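Local coordinates for protein putative mandelate racemase (Zymomonas mobilis, PDB 2OX4) that probably works as a lyase of the dehydratase type, a member of the enolase superfamily that binds a magnesium ion at its barrel domain, at residues K166-V169 / L170-D173; V214-H217 / G218-L222; E280-S283 / I284-I287; H341-H344 / Q345-L349. All blocks are in the same frame, centred on the assembly; numbering follows the deposited sequence.

Contact 1 of 4, residues K166-V169 / L170-D173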
loop_
_atom_site.group_PDB
_atom_site.type_symbol
_atom_site.label_atom_id
_atom_site.label_comp_id
_atom_site.label_asym_id
_atom_site.label_seq_id
_atom_site.Cartn_x
_atom_site.Cartn_y
_atom_site.Cartn_z
ATOM N N LYS C 166 -17.822 28.046 -19.306
ATOM C CA LYS C 166 -16.995 26.886 -19.631
ATOM C C LYS C 166 -16.690 26.806 -21.117
ATOM O O LYS C 166 -17.561 27.020 -21.953
ATOM C CB LYS C 166 -17.653 25.584 -19.170
ATOM C CG LYS C 166 -16.781 24.331 -19.418
ATOM C CD LYS C 166 -17.407 23.085 -18.781
ATOM C CE LYS C 166 -18.375 22.373 -19.716
ATOM N NZ LYS C 166 -19.058 21.268 -18.953
ATOM N N VAL C 167 -15.447 26.473 -21.438
ATOM C CA VAL C 167 -15.011 26.446 -22.825
ATOM C C VAL C 167 -14.040 25.281 -23.055
ATOM O O VAL C 167 -13.215 24.967 -22.183
ATOM C CB VAL C 167 -14.393 27.806 -23.216
ATOM C CG1 VAL C 167 -13.203 28.163 -22.319
ATOM C CG2 VAL C 167 -14.044 27.851 -24.691
ATOM N N ASP C 168 -14.193 24.625 -24.203
ATOM C CA ASP C 168 -13.196 23.686 -24.726
ATOM C C ASP C 168 -12.294 24.463 -25.676
ATOM O O ASP C 168 -12.734 24.877 -26.757
ATOM C CB ASP C 168 -13.891 22.533 -25.455
ATOM C CG ASP C 168 -12.914 21.461 -25.960
ATOM O OD1 ASP C 168 -11.689 21.713 -26.048
ATOM O OD2 ASP C 168 -13.387 20.349 -26.268
ATOM N N VAL C 169 -11.042 24.649 -25.268
ATOM C CA VAL C 169 -10.094 25.480 -26.022
ATOM C C VAL C 169 -9.115 24.683 -26.906
ATOM O O VAL C 169 -8.340 25.280 -27.659
ATOM C CB VAL C 169 -9.331 26.486 -25.114
ATOM C CG1 VAL C 169 -10.304 27.446 -24.429
ATOM C CG2 VAL C 169 -8.479 25.753 -24.064
ATOM N N LEU C 170 -9.149 23.346 -26.809
ATOM C CA LEU C 170 -8.226 22.493 -27.583
ATOM C C LEU C 170 -8.867 21.830 -28.784
ATOM O O LEU C 170 -8.160 21.447 -29.723
ATOM C CB LEU C 170 -7.542 21.432 -26.685
ATOM C CG LEU C 170 -6.643 21.950 -25.556
ATOM C CD1 LEU C 170 -6.239 20.826 -24.577
ATOM C CD2 LEU C 170 -5.409 22.674 -26.071
ATOM N N ALA C 171 -10.197 21.700 -28.772
ATOM C CA ALA C 171 -10.895 20.838 -29.723
ATOM C C ALA C 171 -10.768 21.318 -31.172
ATOM O O ALA C 171 -10.704 20.502 -32.100
ATOM C CB ALA C 171 -12.350 20.701 -29.354
ATOM N N HIS C 172 -10.753 22.636 -31.359
ATOM C CA HIS C 172 -10.819 23.212 -32.704
ATOM C C HIS C 172 -9.526 23.903 -33.069
ATOM O O HIS C 172 -8.889 24.541 -32.229
ATOM C CB HIS C 172 -11.997 24.184 -32.823
ATOM C CG HIS C 172 -13.314 23.553 -32.514
ATOM N ND1 HIS C 172 -13.858 23.556 -31.250
ATOM C CD2 HIS C 172 -14.180 22.867 -33.296
ATOM C CE1 HIS C 172 -15.012 22.913 -31.267
ATOM N NE2 HIS C 172 -15.228 22.481 -32.497
ATOM N N ASP C 173 -9.131 23.764 -34.338
ATOM C CA ASP C 173 -8.048 24.587 -34.870
ATOM C C ASP C 173 -8.491 26.039 -35.043
ATOM O O ASP C 173 -9.646 26.372 -34.770
ATOM C CB ASP C 173 -7.444 23.989 -36.161
ATOM C CG ASP C 173 -8.399 24.013 -37.365
ATOM O OD1 ASP C 173 -8.126 23.259 -38.329
ATOM O OD2 ASP C 173 -9.403 24.763 -37.378
HETATM O O HOH W 1 -12.082 24.616 -29.331
#
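Asp168 bends its carboxylate forward over the peptide groups of Leu170 and Ala171, forming an Asx turn where strand 164-167 of the modified TIM barrel, (β/α)7β, of the enolase superfamily gives way to its loop. One oxygen does the gripping. OD1 of Asp168 receives the N-H of Leu170 at 3.1 Å, almost in line with its own C-O bond, and the N-H of Ala171, likewise 3.1 Å from OD1 of Asp168, from well above the carboxylate plane (49°). Neither bond is straight, the Ala171 one bending to 135°, as expected when two successive amides converge on a single atom. The Asp168 side chain reaches them because CG stands anti to the backbone N (chi1 -177°), beside the carbonyl carbon. The methyl of Ala171 then lies against the other oxygen, its CB 3.3 Å from Asp168 OD2. That oxygen has a polar partner of its own, ND1 of His217, close to the magnesium ligand Glu215. Replacing Asp168 by an alanine removes both oxygens and would probably leave the Leu170 and Ala171 amides without their shared acceptor and His217 without its mate, freer to turn. Leu170 and Val169 both lean on Phe228 of helix 222-232, while the carbonyls of Val169 and His172 receive NH1 of Arg198 from helix 189-206. A water links Asp168 to His172: it donates to Asp168 O at 2.7 Å, accepts from His172 N, and meets His172 ND1 at the ring edge, in plane, at 2.8 Å.

Contact 2 of 4, residues V214-H217 / G218-L222. With MG (magnesium ion), chain O.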
loop_
_atom_site.group_PDB
_atom_site.type_symbol
_atom_site.label_atom_id
_atom_site.label_comp_id
_atom_site.label_asym_id
_atom_site.label_seq_id
_atom_site.Cartn_x
_atom_site.Cartn_y
_atom_site.Cartn_z
ATOM N N VAL C 214 -12.252 24.972 -17.841
ATOM C CA VAL C 214 -11.702 24.439 -19.078
ATOM C C VAL C 214 -12.121 22.977 -19.286
ATOM O O VAL C 214 -11.893 22.130 -18.420
ATOM C CB VAL C 214 -10.160 24.625 -19.126
ATOM C CG1 VAL C 214 -9.556 23.871 -20.324
ATOM C CG2 VAL C 214 -9.810 26.142 -19.203
ATOM N N GLU C 215 -12.732 22.706 -20.436
ATOM C CA GLU C 215 -13.322 21.413 -20.782
ATOM C C GLU C 215 -12.456 20.727 -21.845
ATOM O O GLU C 215 -12.300 21.257 -22.949
ATOM C CB GLU C 215 -14.747 21.679 -21.307
ATOM C CG GLU C 215 -15.361 20.667 -22.265
ATOM C CD GLU C 215 -15.949 19.469 -21.553
ATOM O OE1 GLU C 215 -17.188 19.411 -21.377
ATOM O OE2 GLU C 215 -15.179 18.561 -21.177
ATOM N N ASN C 216 -11.874 19.565 -21.527
ATOM C CA ASN C 216 -11.097 18.807 -22.527
ATOM C C ASN C 216 -11.870 17.742 -23.326
ATOM O O ASN C 216 -11.343 17.190 -24.310
ATOM C CB ASN C 216 -9.828 18.185 -21.903
ATOM C CG ASN C 216 -8.703 19.204 -21.671
ATOM O OD1 ASN C 216 -7.565 18.828 -21.360
ATOM N ND2 ASN C 216 -9.015 20.482 -21.798
ATOM N N HIS C 217 -13.102 17.437 -22.898
ATOM C CA HIS C 217 -13.975 16.475 -23.596
ATOM C C HIS C 217 -13.394 15.064 -23.738
ATOM O O HIS C 217 -13.771 14.324 -24.649
ATOM C CB HIS C 217 -14.391 16.997 -24.987
ATOM C CG HIS C 217 -15.657 17.801 -24.987
ATOM N ND1 HIS C 217 -15.706 19.115 -25.412
ATOM C CD2 HIS C 217 -16.918 17.477 -24.618
ATOM C CE1 HIS C 217 -16.945 19.566 -25.297
ATOM N NE2 HIS C 217 -17.700 18.591 -24.821
ATOM N N GLY C 218 -12.472 14.689 -22.857
ATOM C CA GLY C 218 -11.794 13.391 -22.980
ATOM C C GLY C 218 -10.950 13.219 -24.241
ATOM O O GLY C 218 -10.609 12.093 -24.604
ATOM N N HIS C 219 -10.619 14.324 -24.911
ATOM C CA HIS C 219 -9.795 14.293 -26.131
ATOM C C HIS C 219 -8.311 14.146 -25.817
ATOM O O HIS C 219 -7.538 13.605 -26.618
ATOM C CB HIS C 219 -9.991 15.589 -26.925
ATOM C CG HIS C 219 -11.363 15.752 -27.492
ATOM N ND1 HIS C 219 -11.950 16.987 -27.671
ATOM C CD2 HIS C 219 -12.259 14.837 -27.934
ATOM C CE1 HIS C 219 -13.151 16.827 -28.198
ATOM N NE2 HIS C 219 -13.368 15.532 -28.359
ATOM N N THR C 220 -7.916 14.673 -24.665
ATOM C CA THR C 220 -6.542 14.580 -24.194
ATOM C C THR C 220 -6.354 13.251 -23.444
ATOM O O THR C 220 -7.313 12.504 -23.233
ATOM C CB THR C 220 -6.195 15.769 -23.262
ATOM O OG1 THR C 220 -7.243 15.956 -22.294
ATOM C CG2 THR C 220 -6.024 17.068 -24.092
ATOM N N ASP C 221 -5.116 12.954 -23.072
ATOM C CA ASP C 221 -4.842 11.915 -22.082
ATOM C C ASP C 221 -4.044 12.524 -20.938
ATOM O O ASP C 221 -3.855 13.727 -20.923
ATOM C CB ASP C 221 -4.135 10.715 -22.723
ATOM C CG ASP C 221 -2.763 11.054 -23.332
ATOM O OD1 ASP C 221 -2.128 12.075 -22.965
ATOM O OD2 ASP C 221 -2.298 10.257 -24.183
ATOM N N LEU C 222 -3.588 11.695 -20.004
ATOM C CA LEU C 222 -2.828 12.179 -18.858
ATOM C C LEU C 222 -1.714 13.127 -19.291
ATOM O O LEU C 222 -1.589 14.235 -18.767
ATOM C CB LEU C 222 -2.242 11.006 -18.070
ATOM C CG LEU C 222 -1.317 11.365 -16.905
ATOM C CD1 LEU C 222 -1.335 10.273 -15.847
ATOM C CD2 LEU C 222 0.100 11.613 -17.402
HETATM MG MG MG O . -18.350 17.716 -20.495
HETATM O O HOH W 2 -16.645 16.510 -21.228
HETATM O O HOH W 3 -10.493 19.081 -26.279
HETATM O O HOH W 4 -19.346 17.219 -22.580
HETATM O O HOH W 5 -20.101 18.854 -20.330
#
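The chain reverses through a type I' beta turn from Asn216 to His219, closed by His219 N donating to Asn216 O at 3.0 Å, with His217 and Gly218 both at positive phi. The imidazoles of His217 and His219 point the same way, side by side, their planes 40° apart. The closer contact is CH-pi: CB of His217 sits over one face of the His219 ring, 3.7 Å from its centroid. A water lies in plane at the edge of that ring, near ND1, and donates to Asn216 O. The Asn216 and Thr220 side chains cross at about a right angle, OD1 of Asn216 lying 3.0 Å from OG1 of Thr220, whose main partner is the carbonyl of Ile243. ND1 of His217 is taken by Asp168, and the carboxyl carbon of Glu215 lies over the centre of the His217 ring. Glu215 OE1 binds the magnesium ion at 2.2 Å; Glu241, Glu267 and three waters complete the site. OE2 of Glu215 accepts from His217 N (2.9 Å) and from a metal-bound water. One oxygen on the metal and the other held by the turn imply a carboxylate fixed in rotation as a one-oxygen ligand.

Contact 3 of 4, residues E280-S283 / I284-I287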
loop_
_atom_site.group_PDB
_atom_site.type_symbol
_atom_site.label_atom_id
_atom_site.label_comp_id
_atom_site.label_asym_id
_atom_site.label_seq_id
_atom_site.Cartn_x
_atom_site.Cartn_y
_atom_site.Cartn_z
ATOM N N GLU C 280 -12.197 6.913 -3.667
ATOM C CA GLU C 280 -11.106 6.253 -2.938
ATOM C C GLU C 280 -9.745 6.927 -3.190
ATOM O O GLU C 280 -8.986 7.164 -2.252
ATOM C CB GLU C 280 -11.013 4.776 -3.320
ATOM C CG GLU C 280 -12.168 3.915 -2.825
ATOM C CD GLU C 280 -12.137 2.496 -3.417
ATOM O OE1 GLU C 280 -11.642 2.321 -4.556
ATOM O OE2 GLU C 280 -12.606 1.557 -2.745
ATOM N N ASP C 281 -9.465 7.263 -4.448
ATOM C CA ASP C 281 -8.215 7.940 -4.812
ATOM C C ASP C 281 -8.243 9.439 -4.524
ATOM O O ASP C 281 -7.208 10.119 -4.657
ATOM C CB ASP C 281 -7.946 7.782 -6.299
ATOM C CG ASP C 281 -7.571 6.367 -6.684
ATOM O OD1 ASP C 281 -7.627 6.077 -7.887
ATOM O OD2 ASP C 281 -7.216 5.558 -5.802
ATOM N N ARG C 282 -9.427 9.944 -4.173
ATOM C CA ARG C 282 -9.704 11.385 -4.042
ATOM C C ARG C 282 -9.220 12.210 -5.255
ATOM O O ARG C 282 -8.628 13.281 -5.108
ATOM C CB ARG C 282 -9.189 11.929 -2.686
ATOM C CG ARG C 282 -9.607 13.383 -2.323
ATOM C CD ARG C 282 -11.093 13.634 -2.528
ATOM N NE ARG C 282 -11.515 15.044 -2.395
ATOM C CZ ARG C 282 -11.197 16.029 -3.242
ATOM N NH1 ARG C 282 -11.700 17.249 -3.057
ATOM N NH2 ARG C 282 -10.383 15.812 -4.274
ATOM N N SER C 283 -9.447 11.690 -6.460
ATOM C CA SER C 283 -8.865 12.291 -7.649
ATOM C C SER C 283 -9.776 13.309 -8.347
ATOM O O SER C 283 -9.310 14.023 -9.230
ATOM C CB SER C 283 -8.437 11.205 -8.644
ATOM O OG SER C 283 -9.545 10.388 -8.981
ATOM N N ILE C 284 -11.062 13.335 -7.982
ATOM C CA ILE C 284 -12.043 14.299 -8.556
ATOM C C ILE C 284 -12.484 15.275 -7.460
ATOM O O ILE C 284 -12.917 14.854 -6.371
ATOM C CB ILE C 284 -13.314 13.596 -9.117
ATOM C CG1 ILE C 284 -12.961 12.593 -10.225
ATOM C CG2 ILE C 284 -14.257 14.611 -9.724
ATOM C CD1 ILE C 284 -14.166 11.807 -10.743
ATOM N N ASP C 285 -12.373 16.571 -7.750
ATOM C CA ASP C 285 -12.803 17.632 -6.829
ATOM C C ASP C 285 -14.275 18.003 -7.017
ATOM O O ASP C 285 -14.968 18.371 -6.060
ATOM C CB ASP C 285 -11.903 18.858 -7.025
ATOM C CG ASP C 285 -10.449 18.545 -6.700
ATOM O OD1 ASP C 285 -9.629 18.459 -7.637
ATOM O OD2 ASP C 285 -10.159 18.309 -5.505
ATOM N N VAL C 286 -14.745 17.917 -8.254
ATOM C CA VAL C 286 -16.135 18.251 -8.576
ATOM C C VAL C 286 -16.654 17.142 -9.467
ATOM O O VAL C 286 -16.174 16.966 -10.587
ATOM C CB VAL C 286 -16.257 19.621 -9.325
ATOM C CG1 VAL C 286 -17.732 19.907 -9.709
ATOM C CG2 VAL C 286 -15.686 20.779 -8.473
ATOM N N ILE C 287 -17.586 16.347 -8.957
ATOM C CA ILE C 287 -18.134 15.255 -9.755
ATOM C C ILE C 287 -19.312 15.741 -10.575
ATOM O O ILE C 287 -20.072 16.620 -10.139
ATOM C CB ILE C 287 -18.572 14.038 -8.910
ATOM C CG1 ILE C 287 -19.514 14.467 -7.777
ATOM C CG2 ILE C 287 -17.330 13.255 -8.389
ATOM C CD1 ILE C 287 -20.388 13.331 -7.262
#
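The Arg282 guanidinium carries the carbonyl of Ile284 over one face, O lying 3.4 Å above the plane toward the rim, and takes the carboxylate of Asp285 at its edge. OD2 of Asp285 sits in the guanidinium plane between the two terminal nitrogens: NH2 of Arg282 is 2.8 Å from it and NH1 of Arg282 3.1 Å. This is an end-on salt bridge to a single oxygen, and the two planes stand 63° apart, so NH2 meets OD2 from above the carboxylate while NH1 comes from its anti side. The bend at chi2 (48°) turns the arginine forward along the chain, toward Asp285. Just past helix 271-280, Arg282 is the residue of positive phi in a Schellman motif that closes the helix, and the bridge spans the short loop that leads the chain into strand 286-287 of the barrel. Further bonds pin both groups: NE and NH1 of Arg282 donate to the carbonyls of Phe310 and Glu311, and OD1 of Asp285 takes Lys256 NZ and Leu263 N. A leucine in place of Arg282 would probably leave OD2 of Asp285 without its paired donors and the carbonyls of Phe310 and Glu311 without theirs. Val223 of a neighbouring subunit packs on both Arg282 and Asp285. The side chain of Ile284 packs against Leu252 and Phe278.

Contact 4 of 4, residues H341-H344 / Q345-L349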
loop_
_atom_site.group_PDB
_atom_site.type_symbol
_atom_site.label_atom_id
_atom_site.label_comp_id
_atom_site.label_asym_id
_atom_site.label_seq_id
_atom_site.Cartn_x
_atom_site.Cartn_y
_atom_site.Cartn_z
ATOM N N HIS C 341 -24.268 25.065 -11.488
ATOM C CA HIS C 341 -25.138 24.414 -12.475
ATOM C C HIS C 341 -24.687 24.716 -13.913
ATOM O O HIS C 341 -24.386 25.859 -14.260
ATOM C CB HIS C 341 -26.602 24.840 -12.275
ATOM C CG HIS C 341 -27.535 24.240 -13.284
ATOM N ND1 HIS C 341 -28.196 23.051 -13.069
ATOM C CD2 HIS C 341 -27.889 24.648 -14.527
ATOM C CE1 HIS C 341 -28.924 22.756 -14.130
ATOM N NE2 HIS C 341 -28.757 23.709 -15.031
ATOM N N GLU C 342 -24.639 23.680 -14.743
ATOM C CA GLU C 342 -24.252 23.812 -16.139
ATOM C C GLU C 342 -25.466 24.190 -16.974
ATOM O O GLU C 342 -26.465 23.453 -17.011
ATOM C CB GLU C 342 -23.712 22.484 -16.663
ATOM C CG GLU C 342 -23.377 22.546 -18.140
ATOM C CD GLU C 342 -22.752 21.269 -18.673
ATOM O OE1 GLU C 342 -22.977 20.174 -18.100
ATOM O OE2 GLU C 342 -22.038 21.372 -19.688
ATOM N N HIS C 343 -25.379 25.322 -17.668
ATOM C CA HIS C 343 -26.447 25.671 -18.601
ATOM C C HIS C 343 -25.929 25.649 -20.031
ATOM O O HIS C 343 -25.137 26.509 -20.429
ATOM C CB HIS C 343 -27.096 27.017 -18.248
ATOM C CG HIS C 343 -28.319 27.315 -19.058
ATOM N ND1 HIS C 343 -29.408 26.467 -19.103
ATOM C CD2 HIS C 343 -28.620 28.358 -19.872
ATOM C CE1 HIS C 343 -30.330 26.980 -19.903
ATOM N NE2 HIS C 343 -29.871 28.117 -20.392
ATOM N N HIS C 344 -26.360 24.626 -20.776
ATOM C CA HIS C 344 -25.743 24.270 -22.048
ATOM C C HIS C 344 -26.302 25.151 -23.143
ATOM O O HIS C 344 -27.501 25.474 -23.149
ATOM C CB HIS C 344 -25.986 22.796 -22.380
ATOM C CG HIS C 344 -25.006 22.226 -23.358
ATOM N ND1 HIS C 344 -24.972 22.599 -24.686
ATOM C CD2 HIS C 344 -24.036 21.290 -23.206
ATOM C CE1 HIS C 344 -24.022 21.925 -25.309
ATOM N NE2 HIS C 344 -23.439 21.123 -24.434
ATOM N N GLN C 345 -25.422 25.534 -24.065
ATOM C CA GLN C 345 -25.797 26.363 -25.213
ATOM C C GLN C 345 -26.892 25.755 -26.103
ATOM O O GLN C 345 -27.680 26.487 -26.711
ATOM C CB GLN C 345 -24.557 26.785 -26.024
ATOM C CG GLN C 345 -23.843 25.666 -26.799
ATOM C CD GLN C 345 -24.472 25.391 -28.163
ATOM O OE1 GLN C 345 -24.891 24.270 -28.447
ATOM N NE2 GLN C 345 -24.553 26.421 -29.005
ATOM N N LYS C 346 -26.955 24.423 -26.166
ATOM C CA LYS C 346 -27.955 23.745 -26.998
ATOM C C LYS C 346 -29.399 24.119 -26.618
ATOM O O LYS C 346 -30.272 24.155 -27.476
ATOM C CB LYS C 346 -27.743 22.223 -26.993
ATOM C CG LYS C 346 -28.399 21.496 -25.822
ATOM C CD LYS C 346 -27.471 20.505 -25.179
ATOM C CE LYS C 346 -27.566 19.175 -25.844
ATOM N NZ LYS C 346 -26.251 18.461 -25.829
ATOM N N THR C 347 -29.629 24.444 -25.346
ATOM C CA THR C 347 -30.976 24.777 -24.854
ATOM C C THR C 347 -31.465 26.108 -25.417
ATOM O O THR C 347 -32.654 26.434 -25.328
ATOM C CB THR C 347 -31.038 24.847 -23.302
ATOM O OG1 THR C 347 -30.369 26.028 -22.846
ATOM C CG2 THR C 347 -30.384 23.624 -22.671
ATOM N N LEU C 348 -30.535 26.867 -25.988
ATOM C CA LEU C 348 -30.843 28.139 -26.638
ATOM C C LEU C 348 -31.331 28.000 -28.092
ATOM O O LEU C 348 -31.785 28.976 -28.695
ATOM C CB LEU C 348 -29.643 29.095 -26.538
ATOM C CG LEU C 348 -28.978 29.196 -25.151
ATOM C CD1 LEU C 348 -27.575 29.776 -25.224
ATOM C CD2 LEU C 348 -29.833 29.957 -24.137
ATOM N N LEU C 349 -31.251 26.792 -28.645
ATOM C CA LEU C 349 -31.647 26.552 -30.036
ATOM C C LEU C 349 -33.130 26.169 -30.110
ATOM O O LEU C 349 -33.631 25.473 -29.223
ATOM C CB LEU C 349 -30.774 25.459 -30.667
ATOM C CG LEU C 349 -29.272 25.414 -30.349
ATOM C CD1 LEU C 349 -28.674 24.098 -30.815
ATOM C CD2 LEU C 349 -28.517 26.594 -30.967
#
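His344 grips the backbone and side chain of Lys346 at the point where strand 341-344 of the barrel ends and a 3-10 turn, 345-348, begins. ND1 of His344 accepts Lys346 N at 3.1 Å in a nearly straight bond (174°) that lies in the ring plane. The lysine's CD comes over one face of the same imidazole, 3.6 Å from its centroid, so backbone and side chain of Lys346 hold the ring at its edge and across its face. The carbonyl of His344 is doubly held by Thr347: OG1 donates nearly along the C=O axis at 2.9 Å, and Thr347 N donates from above the carbonyl plane at 3.2 Å. A chi1 of 72° sets that hydroxyl between backbone N and carbonyl carbon, back over the end of the strand. Next out, the 3-10 turn is braced by Leu348 N on Gln345 O, while Lys346 NZ is anchored by the carbonyl of Ala319 and Gln345 NE2 by that of Gly136. His343 is fixed by Glu325 and Gln361 and stacks edge-to-face with Tyr367. Its ring also reaches the threonine, with CE1 of His343 3.1 Å from Thr347 OG1.

All four contacts belong to one barrel sheet, and three of them gather round the magnesium ion. Contacts 1 and 2, on neighbouring parallel strands, touch directly: Asp168 OD2 meets His217 ND1 at 2.8 Å and Val167 O meets Glu215 N at 2.9 Å. Lys166 NZ of contact 1 forms a salt bridge to Glu342 OE2 of contact 4 (3.1 Å) and another to the metal ligand Glu241. The side chains of Asp168 and His344 lie about 8 and 7 Å from the magnesium. Contact 3 stands apart, before its strand rather than after it; its nearest atoms are about 9 or 10 Å from the others, and its Ile284 side chain is about 12 Å from the metal.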